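Local coordinates for hypothetical protein (Parabacteroides merdae, PDB 4OO3) that is probably an NAD(P)-dependent oxidoreductase, pairing a nucleotide-binding Rossmann domain with a C-terminal domain built on a large mixed sheet, at residues Asp147-Arg152 / Thr220-Asp225; Ile155-Gln160 / Val227-Phe232; Arg161-Ile166 / Glu364-Glu369; Gly171-Gly176 / Ser319-Ser324; Leu328-Gly333 / Pro340-Glu345. One frame throughout, in Å; residues are numbered along the deposited sequence.

Contact 1: residues Asp147-Arg152 / Thr220-Asp225; sequences DIMTER and TTHLVD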
# COMPACT_ATOMS: atom_id res chain seq x y z
N ASP A 147 5.67 1.37 -7.61
CA ASP A 147 5.40 0.86 -6.26
C ASP A 147 4.25 -0.14 -6.23
O ASP A 147 3.66 -0.46 -7.25
CB ASP A 147 5.27 2.00 -5.22
CG ASP A 147 4.07 2.92 -5.46
OD1 ASP A 147 3.22 2.65 -6.33
OD2 ASP A 147 4.00 3.92 -4.72
N ILE A 148 3.95 -0.65 -5.04
CA ILE A 148 3.08 -1.79 -4.89
C ILE A 148 1.80 -1.41 -4.14
O ILE A 148 1.74 -1.45 -2.91
CB ILE A 148 3.84 -2.92 -4.15
CG1 ILE A 148 5.11 -3.27 -4.94
CG2 ILE A 148 2.94 -4.15 -4.00
CD1 ILE A 148 6.10 -4.14 -4.19
N MSE A 149 0.78 -1.03 -4.92
CA MSE A 149 -0.54 -0.67 -4.39
C MSE A 149 -1.45 -1.88 -4.47
O MSE A 149 -2.21 -2.06 -5.42
CB MSE A 149 -1.13 0.49 -5.20
CG MSE A 149 -0.27 1.75 -5.15
SE MSE A 149 -0.33 2.53 -3.35
CE MSE A 149 1.45 2.02 -2.71
N THR A 150 -1.40 -2.71 -3.44
CA THR A 150 -2.16 -3.96 -3.41
C THR A 150 -3.69 -3.79 -3.31
O THR A 150 -4.44 -4.60 -3.85
CB THR A 150 -1.69 -4.83 -2.23
OG1 THR A 150 -1.65 -4.04 -1.04
CG2 THR A 150 -0.30 -5.39 -2.50
N GLU A 151 -4.14 -2.73 -2.65
CA GLU A 151 -5.56 -2.58 -2.30
C GLU A 151 -6.45 -2.27 -3.49
O GLU A 151 -7.67 -2.39 -3.40
CB GLU A 151 -5.73 -1.51 -1.21
CG GLU A 151 -4.90 -1.78 0.03
CD GLU A 151 -5.02 -3.22 0.50
OE1 GLU A 151 -6.16 -3.63 0.84
OE2 GLU A 151 -4.00 -3.94 0.50
N ARG A 152 -5.83 -1.87 -4.60
CA ARG A 152 -6.53 -1.74 -5.87
C ARG A 152 -7.14 -3.05 -6.34
O ARG A 152 -8.09 -3.05 -7.12
CB ARG A 152 -5.55 -1.29 -6.94
CG ARG A 152 -4.96 0.07 -6.72
CD ARG A 152 -4.06 0.41 -7.88
NE ARG A 152 -3.42 1.70 -7.73
CZ ARG A 152 -2.54 2.19 -8.58
NH1 ARG A 152 -2.17 1.48 -9.64
NH2 ARG A 152 -2.00 3.39 -8.38
N THR A 220 -1.01 5.43 4.99
CA THR A 220 -1.80 6.46 4.30
C THR A 220 -1.55 6.45 2.79
O THR A 220 -2.41 6.86 2.00
CB THR A 220 -1.46 7.89 4.79
OG1 THR A 220 -0.05 8.11 4.66
CG2 THR A 220 -1.88 8.11 6.24
N THR A 221 -0.36 6.04 2.40
CA THR A 221 -0.03 5.86 0.98
C THR A 221 -1.15 5.07 0.30
O THR A 221 -1.72 5.53 -0.68
CB THR A 221 1.33 5.16 0.84
OG1 THR A 221 2.34 6.02 1.37
CG2 THR A 221 1.67 4.86 -0.62
N HIS A 222 -1.48 3.90 0.85
CA HIS A 222 -2.59 3.09 0.32
C HIS A 222 -3.90 3.87 0.26
O HIS A 222 -4.64 3.77 -0.73
CB HIS A 222 -2.84 1.86 1.19
CG HIS A 222 -1.73 0.86 1.18
ND1 HIS A 222 -1.17 0.38 0.01
CD2 HIS A 222 -1.11 0.21 2.19
CE1 HIS A 222 -0.23 -0.50 0.31
NE2 HIS A 222 -0.17 -0.62 1.62
N LEU A 223 -4.22 4.62 1.31
CA LEU A 223 -5.53 5.27 1.41
C LEU A 223 -5.61 6.43 0.43
O LEU A 223 -6.61 6.58 -0.27
CB LEU A 223 -5.83 5.73 2.84
CG LEU A 223 -5.82 4.63 3.91
CD1 LEU A 223 -6.21 5.20 5.26
CD2 LEU A 223 -6.74 3.47 3.53
N VAL A 224 -4.55 7.22 0.35
CA VAL A 224 -4.47 8.33 -0.59
C VAL A 224 -4.57 7.82 -2.03
O VAL A 224 -5.27 8.42 -2.85
CB VAL A 224 -3.17 9.15 -0.37
CG1 VAL A 224 -2.87 10.05 -1.56
CG2 VAL A 224 -3.29 9.98 0.89
N ASP A 225 -3.89 6.71 -2.31
CA ASP A 225 -3.96 6.06 -3.61
C ASP A 225 -5.37 5.60 -3.92
O ASP A 225 -5.83 5.74 -5.04
CB ASP A 225 -3.02 4.85 -3.69
CG ASP A 225 -3.02 4.20 -5.08
OD1 ASP A 225 -2.56 4.86 -6.03
OD2 ASP A 225 -3.48 3.04 -5.21
O HOH W 1 -2.64 -0.20 -2.11

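Contact 2: residues Ile155-Gln160 / Val227-Phe232; sequences ITTMLQ and VQWEAF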
# COMPACT_ATOMS: atom_id res chain seq x y z
N ILE A 155 -11.44 -6.83 -3.58
CA ILE A 155 -12.75 -6.89 -4.25
C ILE A 155 -13.72 -5.74 -3.90
O ILE A 155 -14.34 -5.19 -4.80
CB ILE A 155 -13.42 -8.28 -4.05
CG1 ILE A 155 -14.73 -8.38 -4.84
CG2 ILE A 155 -13.67 -8.58 -2.58
CD1 ILE A 155 -14.58 -8.17 -6.34
N THR A 156 -13.85 -5.39 -2.62
CA THR A 156 -14.76 -4.29 -2.24
C THR A 156 -14.31 -2.97 -2.84
O THR A 156 -15.13 -2.18 -3.28
CB THR A 156 -14.93 -4.12 -0.71
OG1 THR A 156 -13.67 -3.80 -0.10
CG2 THR A 156 -15.52 -5.38 -0.08
N THR A 157 -13.00 -2.76 -2.87
CA THR A 157 -12.44 -1.58 -3.51
C THR A 157 -12.80 -1.53 -5.00
O THR A 157 -13.23 -0.49 -5.50
CB THR A 157 -10.91 -1.51 -3.31
OG1 THR A 157 -10.64 -0.95 -2.02
CG2 THR A 157 -10.23 -0.66 -4.37
N MSE A 158 -12.68 -2.67 -5.68
CA MSE A 158 -12.97 -2.73 -7.11
C MSE A 158 -14.43 -2.47 -7.36
O MSE A 158 -14.78 -1.83 -8.36
CB MSE A 158 -12.58 -4.08 -7.72
CG MSE A 158 -11.07 -4.23 -7.75
SE MSE A 158 -10.56 -6.03 -8.34
CE MSE A 158 -10.80 -5.72 -10.27
N LEU A 159 -15.29 -2.94 -6.47
CA LEU A 159 -16.73 -2.73 -6.64
C LEU A 159 -17.13 -1.28 -6.34
O LEU A 159 -18.03 -0.73 -6.96
CB LEU A 159 -17.54 -3.72 -5.79
CG LEU A 159 -17.47 -5.16 -6.29
CD1 LEU A 159 -18.05 -6.14 -5.29
CD2 LEU A 159 -18.18 -5.30 -7.63
N GLN A 160 -16.43 -0.68 -5.39
CA GLN A 160 -16.65 0.71 -5.03
C GLN A 160 -16.34 1.60 -6.24
O GLN A 160 -17.16 2.43 -6.64
CB GLN A 160 -15.78 1.10 -3.84
CG GLN A 160 -16.49 1.89 -2.78
CD GLN A 160 -15.55 2.39 -1.70
OE1 GLN A 160 -14.36 2.11 -1.73
NE2 GLN A 160 -16.09 3.12 -0.74
N VAL A 227 -8.25 6.92 -2.81
CA VAL A 227 -9.17 8.02 -3.12
C VAL A 227 -8.96 8.50 -4.57
O VAL A 227 -9.93 8.75 -5.26
CB VAL A 227 -9.28 9.17 -2.05
CG1 VAL A 227 -8.51 8.90 -0.78
CG2 VAL A 227 -8.99 10.56 -2.63
N GLN A 228 -7.72 8.57 -5.03
CA GLN A 228 -7.41 8.85 -6.44
C GLN A 228 -7.98 7.78 -7.38
O GLN A 228 -8.66 8.09 -8.35
CB GLN A 228 -5.89 8.92 -6.65
CG GLN A 228 -5.20 10.06 -5.91
CD GLN A 228 -3.69 10.11 -6.14
OE1 GLN A 228 -3.08 9.17 -6.69
NE2 GLN A 228 -3.08 11.20 -5.70
N TRP A 229 -7.70 6.53 -7.06
CA TRP A 229 -8.00 5.41 -7.94
C TRP A 229 -9.51 5.08 -8.00
O TRP A 229 -10.05 4.79 -9.08
CB TRP A 229 -7.18 4.20 -7.50
CG TRP A 229 -7.16 3.09 -8.47
CD1 TRP A 229 -6.39 2.99 -9.60
CD2 TRP A 229 -7.93 1.91 -8.40
NE1 TRP A 229 -6.65 1.81 -10.24
CE2 TRP A 229 -7.60 1.12 -9.52
CE3 TRP A 229 -8.89 1.42 -7.50
CZ2 TRP A 229 -8.18 -0.11 -9.77
CZ3 TRP A 229 -9.46 0.20 -7.74
CH2 TRP A 229 -9.11 -0.56 -8.87
N GLU A 230 -10.18 5.12 -6.86
CA GLU A 230 -11.62 4.86 -6.82
C GLU A 230 -12.45 6.04 -7.30
O GLU A 230 -13.40 5.87 -8.05
CB GLU A 230 -12.06 4.50 -5.40
CG GLU A 230 -11.53 3.18 -4.89
CD GLU A 230 -11.69 3.05 -3.38
OE1 GLU A 230 -11.93 4.06 -2.71
OE2 GLU A 230 -11.58 1.92 -2.87
N ALA A 231 -12.10 7.24 -6.84
CA ALA A 231 -12.96 8.41 -6.99
C ALA A 231 -12.63 9.26 -8.21
O ALA A 231 -13.45 10.08 -8.63
CB ALA A 231 -12.92 9.26 -5.73
N PHE A 232 -11.45 9.06 -8.78
CA PHE A 232 -11.05 9.75 -10.01
C PHE A 232 -10.40 8.77 -11.00
O PHE A 232 -9.26 8.98 -11.43
CB PHE A 232 -10.09 10.90 -9.69
CG PHE A 232 -10.62 11.87 -8.66
CD1 PHE A 232 -10.50 11.59 -7.31
CD2 PHE A 232 -11.24 13.04 -9.05
CE1 PHE A 232 -11.00 12.47 -6.36
CE2 PHE A 232 -11.73 13.93 -8.11
CZ PHE A 232 -11.61 13.64 -6.76

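Contact 3: residues Arg161-Ile166 / Glu364-Glu369; sequences RELSTI and EKVSAE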
# COMPACT_ATOMS: atom_id res chain seq x y z
N ARG A 161 -15.17 1.40 -6.83
CA ARG A 161 -14.78 2.10 -8.07
C ARG A 161 -15.83 1.92 -9.17
O ARG A 161 -16.22 2.90 -9.81
CB ARG A 161 -13.42 1.58 -8.55
CG ARG A 161 -12.89 2.17 -9.86
CD ARG A 161 -11.44 1.74 -10.04
NE ARG A 161 -10.96 1.77 -11.43
CZ ARG A 161 -9.99 2.55 -11.91
NH1 ARG A 161 -9.35 3.43 -11.14
NH2 ARG A 161 -9.65 2.46 -13.18
N GLU A 162 -16.28 0.68 -9.37
CA GLU A 162 -17.25 0.38 -10.43
C GLU A 162 -18.57 1.08 -10.21
O GLU A 162 -19.09 1.73 -11.12
CB GLU A 162 -17.49 -1.13 -10.57
CG GLU A 162 -16.97 -1.70 -11.88
CD GLU A 162 -17.84 -1.32 -13.07
OE1 GLU A 162 -19.08 -1.36 -12.95
OE2 GLU A 162 -17.27 -0.98 -14.13
N LEU A 163 -19.10 0.96 -8.99
CA LEU A 163 -20.39 1.55 -8.65
C LEU A 163 -20.38 3.08 -8.71
O LEU A 163 -21.38 3.69 -9.10
CB LEU A 163 -20.84 1.08 -7.26
CG LEU A 163 -21.22 -0.39 -7.13
CD1 LEU A 163 -21.62 -0.69 -5.69
CD2 LEU A 163 -22.34 -0.78 -8.07
N SER A 164 -19.25 3.68 -8.34
CA SER A 164 -19.12 5.14 -8.34
C SER A 164 -19.15 5.74 -9.74
O SER A 164 -19.48 6.92 -9.89
CB SER A 164 -17.83 5.55 -7.64
OG SER A 164 -16.68 5.28 -8.44
N THR A 165 -18.79 4.94 -10.74
CA THR A 165 -18.84 5.36 -12.14
C THR A 165 -20.21 5.15 -12.81
O THR A 165 -20.36 5.44 -13.99
CB THR A 165 -17.80 4.61 -12.99
OG1 THR A 165 -18.03 3.21 -12.90
CG2 THR A 165 -16.39 4.93 -12.52
N ILE A 166 -21.20 4.65 -12.06
CA ILE A 166 -22.55 4.43 -12.60
C ILE A 166 -23.50 5.51 -12.05
O ILE A 166 -23.95 5.41 -10.91
CB ILE A 166 -23.08 3.02 -12.26
CG1 ILE A 166 -22.09 1.96 -12.72
CG2 ILE A 166 -24.43 2.79 -12.93
CD1 ILE A 166 -22.43 0.54 -12.30
N GLU A 364 -27.31 -5.50 -13.25
CA GLU A 364 -27.13 -6.39 -14.40
C GLU A 364 -25.75 -6.16 -15.02
O GLU A 364 -25.00 -7.11 -15.26
CB GLU A 364 -28.24 -6.15 -15.43
CG GLU A 364 -29.62 -6.58 -14.94
CD GLU A 364 -30.73 -6.21 -15.90
OE1 GLU A 364 -30.45 -5.67 -16.99
OE2 GLU A 364 -31.91 -6.48 -15.55
N LYS A 365 -25.42 -4.90 -15.27
CA LYS A 365 -24.11 -4.51 -15.79
C LYS A 365 -22.97 -4.96 -14.85
O LYS A 365 -21.96 -5.48 -15.31
CB LYS A 365 -24.09 -2.99 -16.08
CG LYS A 365 -22.81 -2.21 -15.77
CD LYS A 365 -21.68 -2.47 -16.76
CE LYS A 365 -20.71 -1.29 -16.83
NZ LYS A 365 -20.32 -0.78 -15.49
N VAL A 366 -23.16 -4.77 -13.55
CA VAL A 366 -22.15 -5.11 -12.53
C VAL A 366 -21.93 -6.62 -12.41
O VAL A 366 -20.81 -7.07 -12.21
CB VAL A 366 -22.53 -4.52 -11.15
CG1 VAL A 366 -21.54 -4.94 -10.08
CG2 VAL A 366 -22.60 -3.00 -11.23
N SER A 367 -23.01 -7.39 -12.52
CA SER A 367 -22.95 -8.86 -12.49
C SER A 367 -22.18 -9.42 -13.67
O SER A 367 -21.52 -10.45 -13.55
CB SER A 367 -24.36 -9.45 -12.51
OG SER A 367 -25.12 -8.97 -11.42
N ALA A 368 -22.28 -8.75 -14.82
CA ALA A 368 -21.48 -9.11 -15.99
C ALA A 368 -20.00 -8.99 -15.66
O ALA A 368 -19.23 -9.92 -15.92
CB ALA A 368 -21.84 -8.22 -17.17
N GLU A 369 -19.61 -7.86 -15.08
CA GLU A 369 -18.22 -7.62 -14.69
C GLU A 369 -17.77 -8.61 -13.61
O GLU A 369 -16.69 -9.19 -13.70
CB GLU A 369 -18.03 -6.20 -14.13
CG GLU A 369 -18.51 -5.05 -15.02
CD GLU A 369 -17.61 -4.81 -16.21
OE1 GLU A 369 -16.39 -4.61 -16.00
OE2 GLU A 369 -18.13 -4.82 -17.34

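Contact 4: residues Gly171-Gly176 / Ser319-Ser324; sequences GEQLKG and SVMKGS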
# COMPACT_ATOMS: atom_id res chain seq x y z
N GLY A 171 -24.75 8.80 -8.66
CA GLY A 171 -24.98 10.19 -8.99
C GLY A 171 -23.65 10.83 -9.31
O GLY A 171 -22.76 10.18 -9.86
N GLU A 172 -23.51 12.10 -8.97
CA GLU A 172 -22.28 12.85 -9.19
C GLU A 172 -21.47 12.78 -7.91
O GLU A 172 -22.04 12.58 -6.83
CB GLU A 172 -22.65 14.30 -9.52
CG GLU A 172 -21.55 15.15 -10.15
CD GLU A 172 -21.97 16.60 -10.30
OE1 GLU A 172 -23.06 16.87 -10.86
OE2 GLU A 172 -21.22 17.49 -9.85
N GLN A 173 -20.15 12.92 -8.02
CA GLN A 173 -19.29 12.95 -6.84
C GLN A 173 -19.45 14.28 -6.10
O GLN A 173 -19.22 15.35 -6.68
CB GLN A 173 -17.82 12.74 -7.23
CG GLN A 173 -16.81 12.92 -6.10
CD GLN A 173 -16.97 11.91 -4.98
OE1 GLN A 173 -16.92 10.71 -5.22
NE2 GLN A 173 -17.17 12.39 -3.75
N LEU A 174 -19.84 14.23 -4.84
CA LEU A 174 -19.98 15.45 -4.06
C LEU A 174 -18.61 15.95 -3.64
O LEU A 174 -17.65 15.17 -3.57
CB LEU A 174 -20.88 15.21 -2.84
CG LEU A 174 -22.30 14.75 -3.19
CD1 LEU A 174 -23.15 14.64 -1.93
CD2 LEU A 174 -22.94 15.70 -4.18
N LYS A 175 -18.51 17.25 -3.39
CA LYS A 175 -17.25 17.89 -3.02
C LYS A 175 -17.04 17.88 -1.51
O LYS A 175 -15.91 17.81 -1.03
CB LYS A 175 -17.23 19.35 -3.49
CG LYS A 175 -17.62 19.57 -4.94
CD LYS A 175 -16.47 19.51 -5.91
CE LYS A 175 -16.88 20.14 -7.23
NZ LYS A 175 -16.32 19.39 -8.38
N GLY A 176 -18.13 17.98 -0.76
CA GLY A 176 -18.04 18.03 0.69
C GLY A 176 -17.26 19.26 1.13
O GLY A 176 -17.12 20.23 0.37
N SER A 319 -15.07 3.33 5.58
CA SER A 319 -14.95 4.37 4.57
C SER A 319 -16.29 4.76 3.98
O SER A 319 -17.24 3.97 3.95
CB SER A 319 -14.01 3.93 3.45
OG SER A 319 -14.56 2.86 2.70
N VAL A 320 -16.36 6.01 3.52
CA VAL A 320 -17.52 6.53 2.83
C VAL A 320 -17.05 7.32 1.62
O VAL A 320 -16.06 8.04 1.70
CB VAL A 320 -18.33 7.50 3.71
CG1 VAL A 320 -19.71 7.74 3.10
CG2 VAL A 320 -18.47 6.96 5.12
N MSE A 321 -17.77 7.19 0.51
CA MSE A 321 -17.60 8.11 -0.61
C MSE A 321 -18.99 8.55 -0.99
O MSE A 321 -19.85 7.73 -1.30
CB MSE A 321 -16.75 7.57 -1.75
CG MSE A 321 -17.10 6.20 -2.29
SE MSE A 321 -15.77 5.72 -3.68
CE MSE A 321 -16.32 6.99 -5.07
N LYS A 322 -19.22 9.86 -0.93
CA LYS A 322 -20.55 10.42 -0.99
C LYS A 322 -20.86 10.92 -2.38
O LYS A 322 -20.17 11.79 -2.90
CB LYS A 322 -20.69 11.55 0.04
CG LYS A 322 -20.49 11.08 1.47
CD LYS A 322 -21.16 11.98 2.49
CE LYS A 322 -20.47 13.33 2.54
NZ LYS A 322 -20.62 14.00 3.87
N GLY A 323 -21.89 10.33 -2.99
CA GLY A 323 -22.38 10.76 -4.30
C GLY A 323 -23.70 11.47 -4.13
O GLY A 323 -24.35 11.33 -3.10
N SER A 324 -24.11 12.22 -5.15
CA SER A 324 -25.36 12.99 -5.10
C SER A 324 -26.60 12.11 -4.92
O SER A 324 -27.62 12.56 -4.41
CB SER A 324 -25.50 13.89 -6.33
OG SER A 324 -25.59 13.13 -7.52

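Contact 5: residues Leu328-Gly333 / Pro340-Glu345; sequences LVIRQG and PELFVE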
# COMPACT_ATOMS: atom_id res chain seq x y z
N LEU A 328 -21.49 5.22 -0.86
CA LEU A 328 -20.92 3.87 -0.91
C LEU A 328 -20.06 3.67 0.33
O LEU A 328 -19.14 4.45 0.58
CB LEU A 328 -20.07 3.69 -2.17
CG LEU A 328 -20.79 3.96 -3.48
CD1 LEU A 328 -19.80 3.88 -4.63
CD2 LEU A 328 -21.94 2.98 -3.68
N VAL A 329 -20.35 2.63 1.10
CA VAL A 329 -19.82 2.49 2.45
C VAL A 329 -19.17 1.12 2.63
O VAL A 329 -19.77 0.10 2.32
CB VAL A 329 -20.94 2.65 3.50
CG1 VAL A 329 -20.44 2.36 4.92
CG2 VAL A 329 -21.54 4.05 3.42
N ILE A 330 -17.93 1.12 3.12
CA ILE A 330 -17.26 -0.10 3.54
C ILE A 330 -17.33 -0.16 5.06
O ILE A 330 -17.01 0.81 5.74
CB ILE A 330 -15.78 -0.13 3.17
CG1 ILE A 330 -15.57 0.06 1.66
CG2 ILE A 330 -15.14 -1.43 3.63
CD1 ILE A 330 -16.06 -1.10 0.83
N ARG A 331 -17.75 -1.31 5.58
CA ARG A 331 -17.61 -1.63 6.99
C ARG A 331 -16.74 -2.86 7.13
O ARG A 331 -16.89 -3.83 6.37
CB ARG A 331 -18.96 -1.87 7.64
CG ARG A 331 -19.84 -0.63 7.70
CD ARG A 331 -21.24 -0.99 8.15
NE ARG A 331 -22.24 -0.21 7.43
CZ ARG A 331 -22.55 1.05 7.69
NH1 ARG A 331 -21.94 1.71 8.67
NH2 ARG A 331 -23.47 1.66 6.96
N GLN A 332 -15.82 -2.80 8.08
CA GLN A 332 -14.94 -3.92 8.40
C GLN A 332 -14.65 -3.88 9.90
O GLN A 332 -13.62 -3.36 10.34
CB GLN A 332 -13.66 -3.83 7.58
CG GLN A 332 -12.72 -5.01 7.80
CD GLN A 332 -11.35 -4.75 7.23
OE1 GLN A 332 -11.19 -4.58 6.03
NE2 GLN A 332 -10.35 -4.70 8.11
N GLY A 333 -15.58 -4.41 10.67
CA GLY A 333 -15.49 -4.44 12.12
C GLY A 333 -15.91 -5.80 12.63
O GLY A 333 -15.98 -6.76 11.86
N PRO A 340 -14.02 -6.97 4.93
CA PRO A 340 -14.71 -5.79 4.38
C PRO A 340 -16.01 -6.14 3.65
O PRO A 340 -16.05 -7.09 2.87
CB PRO A 340 -13.68 -5.18 3.43
CG PRO A 340 -12.71 -6.26 3.12
CD PRO A 340 -12.69 -7.18 4.31
N GLU A 341 -17.06 -5.37 3.93
CA GLU A 341 -18.34 -5.51 3.26
C GLU A 341 -18.75 -4.14 2.73
O GLU A 341 -18.54 -3.13 3.39
CB GLU A 341 -19.43 -6.02 4.22
CG GLU A 341 -19.19 -7.40 4.81
CD GLU A 341 -19.13 -8.52 3.78
OE1 GLU A 341 -19.57 -8.32 2.63
OE2 GLU A 341 -18.64 -9.62 4.13
N LEU A 342 -19.33 -4.14 1.53
CA LEU A 342 -19.70 -2.91 0.82
C LEU A 342 -21.21 -2.69 0.91
O LEU A 342 -21.99 -3.63 0.78
CB LEU A 342 -19.26 -3.01 -0.64
CG LEU A 342 -19.60 -1.88 -1.61
CD1 LEU A 342 -19.07 -0.52 -1.16
CD2 LEU A 342 -19.06 -2.23 -2.99
N PHE A 343 -21.61 -1.43 1.13
CA PHE A 343 -23.02 -1.05 1.18
C PHE A 343 -23.33 0.15 0.27
O PHE A 343 -22.50 1.04 0.09
CB PHE A 343 -23.43 -0.71 2.62
CG PHE A 343 -23.31 -1.87 3.57
CD1 PHE A 343 -22.09 -2.19 4.15
CD2 PHE A 343 -24.42 -2.64 3.89
CE1 PHE A 343 -21.98 -3.26 5.01
CE2 PHE A 343 -24.31 -3.71 4.77
CZ PHE A 343 -23.09 -4.02 5.33
N VAL A 344 -24.54 0.16 -0.29
CA VAL A 344 -25.08 1.29 -1.03
C VAL A 344 -26.18 1.92 -0.19
O VAL A 344 -27.16 1.25 0.16
CB VAL A 344 -25.70 0.84 -2.37
CG1 VAL A 344 -26.35 2.02 -3.09
CG2 VAL A 344 -24.64 0.18 -3.25
N GLU A 345 -26.03 3.20 0.13
CA GLU A 345 -26.98 3.89 1.00
C GLU A 345 -27.52 5.11 0.27
O GLU A 345 -26.78 6.05 -0.01
CB GLU A 345 -26.30 4.30 2.30
CG GLU A 345 -25.46 3.19 2.91
CD GLU A 345 -25.13 3.41 4.38
OE1 GLU A 345 -25.27 4.55 4.87
OE2 GLU A 345 -24.73 2.44 5.04

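Contact 1: residues Asp147-Arg152 / Thr220-Asp225
Arg152 meets Asp225 where the loop leaving the last strand of the parallel Rossmann sheet, 145-147, runs against the start of helix 220-231. The guanidinium grips the carboxylate side-on: Arg152 NE donates to Asp225 OD2 at 2.9 Å, and Arg152 NH2 to Asp225 OD1 at 2.8 Å with an almost straight N-H...O angle of 173°. Both oxygens use their syn lone pairs and the two planes lie 23° apart, so each group limits the other's rotation. Glu419 forms a second salt bridge with Arg152 NH1; a methionine at Arg152 would probably leave both Asp225 and Glu419 without their cationic mate.

Apolar contact fills the space beside this pair. Met149 (selenomethionine), its chain bent at chi2 (-69°) and chi3, brings SE to 3.6 Å from Asp225 CB and sets its CE 3.5 Å from Thr221 CG2.

The surroundings of the His222 ring form a third group. Glu151 CG lies over one face of the imidazole, while Ile148 O sits in plane at its edge, 3.9 Å from His222 CE1. The polar link is a water that joins the two segments, accepting from Glu151 N and lying 2.6 Å from His222 ND1.

Contact 2: residues Ile155-Gln160 / Val227-Phe232
Thr157 and Glu230 face each other across two helix segments, 155-160 and 227-231, whose axes approach to 9.7 Å with 52° between their N-to-C directions, the CA atoms of Gln160 and Glu230 being the nearest pair. Glu230 reaches across with its chain extended beyond CG. Thr157 OG1 donates to Glu230 OE2 over 3.1 Å, meeting the oxygen nearly end-on to its C-O bond. The methyl of the same threonine, anti to the backbone N, also leans on this carboxylate, with Thr157 CG2 3.3 Å from Glu230 OE2. The polar end of Gln160 lies close to the carboxylate as well, its amide plane turned 76° from that of Glu230. The other oxygen, Glu230 OE1, is held by a salt bridge to Lys185 of strand 183-190.

Both helices pack beside the mixed sheet of the C-terminal domain, and the buried acid thus ties them to a strand of that sheet.

Alongside the carboxylate, Trp229 swings its six-membered ring toward the first helix. With CG anti to the backbone N (chi1 -168°), the indole brings CZ3 to 3.6 Å from Thr157 CG2, the methyl approaching obliquely. Met158 (selenomethionine) meets the ring at its edge, Met158 CG lying 4.3 Å from Trp229 CH2. Arg161, one turn on from Thr157, makes a cation-pi contact with the same indole.

Contact 3: residues Arg161-Ile166 / Glu364-Glu369
Two helices meet here at the periphery of the C-terminal domain: the end of helix 155-164, with the turn that follows it, and the last turns of helix 352-369. Glu162 and Lys365 reach for each other from opposite directions and form a salt bridge. Lys365 NZ sits 2.9 Å from Glu162 OE1 and 3.3 Å from Glu162 OE2, straddling the carboxylate through two weak hydrogen bonds. Bends at chi2 and chi4 of the lysine bring its ammonium group there. Glu369 OE1 comes within 4.2 Å of Glu162 OE2, a like-charge approach that the nearby lysine probably offsets in part.

Beneath the charges lies a small apolar cluster. Val366 CG2 touches Ile166 CD1 at 3.7 Å and Leu163 CD2 at 3.9 Å, while Leu163 continues inward onto Leu328, Leu342 and Val344. The end of helix 155-164 is thus packed between helix 352-369 and one face of the mixed sheet, the helix-on-sheet layering of this Rossmann-linked C-terminal domain.

Contact 4: residues Gly171-Gly176 / Ser319-Ser324
Gln173 and Gly323 are joined by a single beta bridge, the touching parts of the two backbones running 113° apart with these CA atoms separated by 4.6 Å. Ser324 N donates to Glu172 O at 2.7 Å, and Leu174 N to Lys322 O at 3.1 Å, both in the carbonyl plane. Ser324 adds a side-chain clasp: its OG, set between the backbone N and the carbonyl carbon (chi1 64°), turns to the other segment and accepts from Glu172 N at 2.7 Å with an N-H...O angle of 168°. The bridge fastens the loop between helix 167-170 and strand 183-190 to the end of strand 316-322 in the mixed sheet of the C-terminal domain.

Leu174 lies over the Gly323-Ser324 peptide, with CG 3.7 Å from Ser324 N. Gln173 folds back at chi2 so that NE2 bonds to Leu174 O in the amide plane, while its OE1 pairs with Tyr170. Replacement of Gln173 by an alanine would probably leave both Leu174 O and the Tyr170 hydroxyl without this partner. The methyl of Met321 (selenomethionine) completes the contact, Met321 CE lying 3.8 Å from Gln173 OE1.

Contact 5: residues Leu328-Gly333 / Pro340-Glu345
Val329 and Phe343 form a hydrogen-bonded pair in the antiparallel hairpin of strands 326-332 and 341-346, part of the mixed sheet of the C-terminal domain. Val329 N donates to Phe343 O at 2.9 Å and Phe343 N returns a bond to Val329 O; Arg331 and Glu341 repeat this reciprocal pairing.

The tightly packed side is the face carrying Leu328, Ile330, Leu342 and Val344, which is covered by helix 155-164. There Ile330 CD1 touches Leu342 CD1 at 3.7 Å where the two side chains cross at a slant, and Leu328 CD2 lies beside Val344 CG2 at 3.9 Å, the two side chains pointing the same way. Leu342, in turn, rests on Leu159 of the helix.

The other face, bearing Val329, Arg331, Glu341 and Phe343, is more polar and partly open to solvent. Arg331 turns back along the strand and crosses the Phe343 ring, with NE 3.8 Å from Phe343 CD1, over one face but displaced toward the rim; any cation-pi attraction is weak. Beyond the ring the guanidinium is modelled in a salt bridge with Glu345, the planes 27° apart, too close for its exact geometry to be relied on. Val329 supports it from one side, placing CG1 3.7 Å above the centre of the guanidinium plane.

How the contacts relate
Helix 155-164 is the hub. Contacts 2 and 3 use successive parts of it, with centres about 11 Å apart, and Trp229 O of contact 2 lies 2.6 Å from Arg161 NH1 of contact 3. Contact 1 shares helix 220-231 with contact 2 and carries the arrangement to the edge of the Rossmann sheet, Arg152 O packing on Trp229 CH2. Contacts 4 and 5 belong to neighbouring strands of one sheet, where Met321 O and Leu328 N are 3.0 Å apart. Met321 of contact 4 also touches Ser164 and Ala231. Contact 1, near the chain's centre, stands about 22 Å from contact 3, centre to centre.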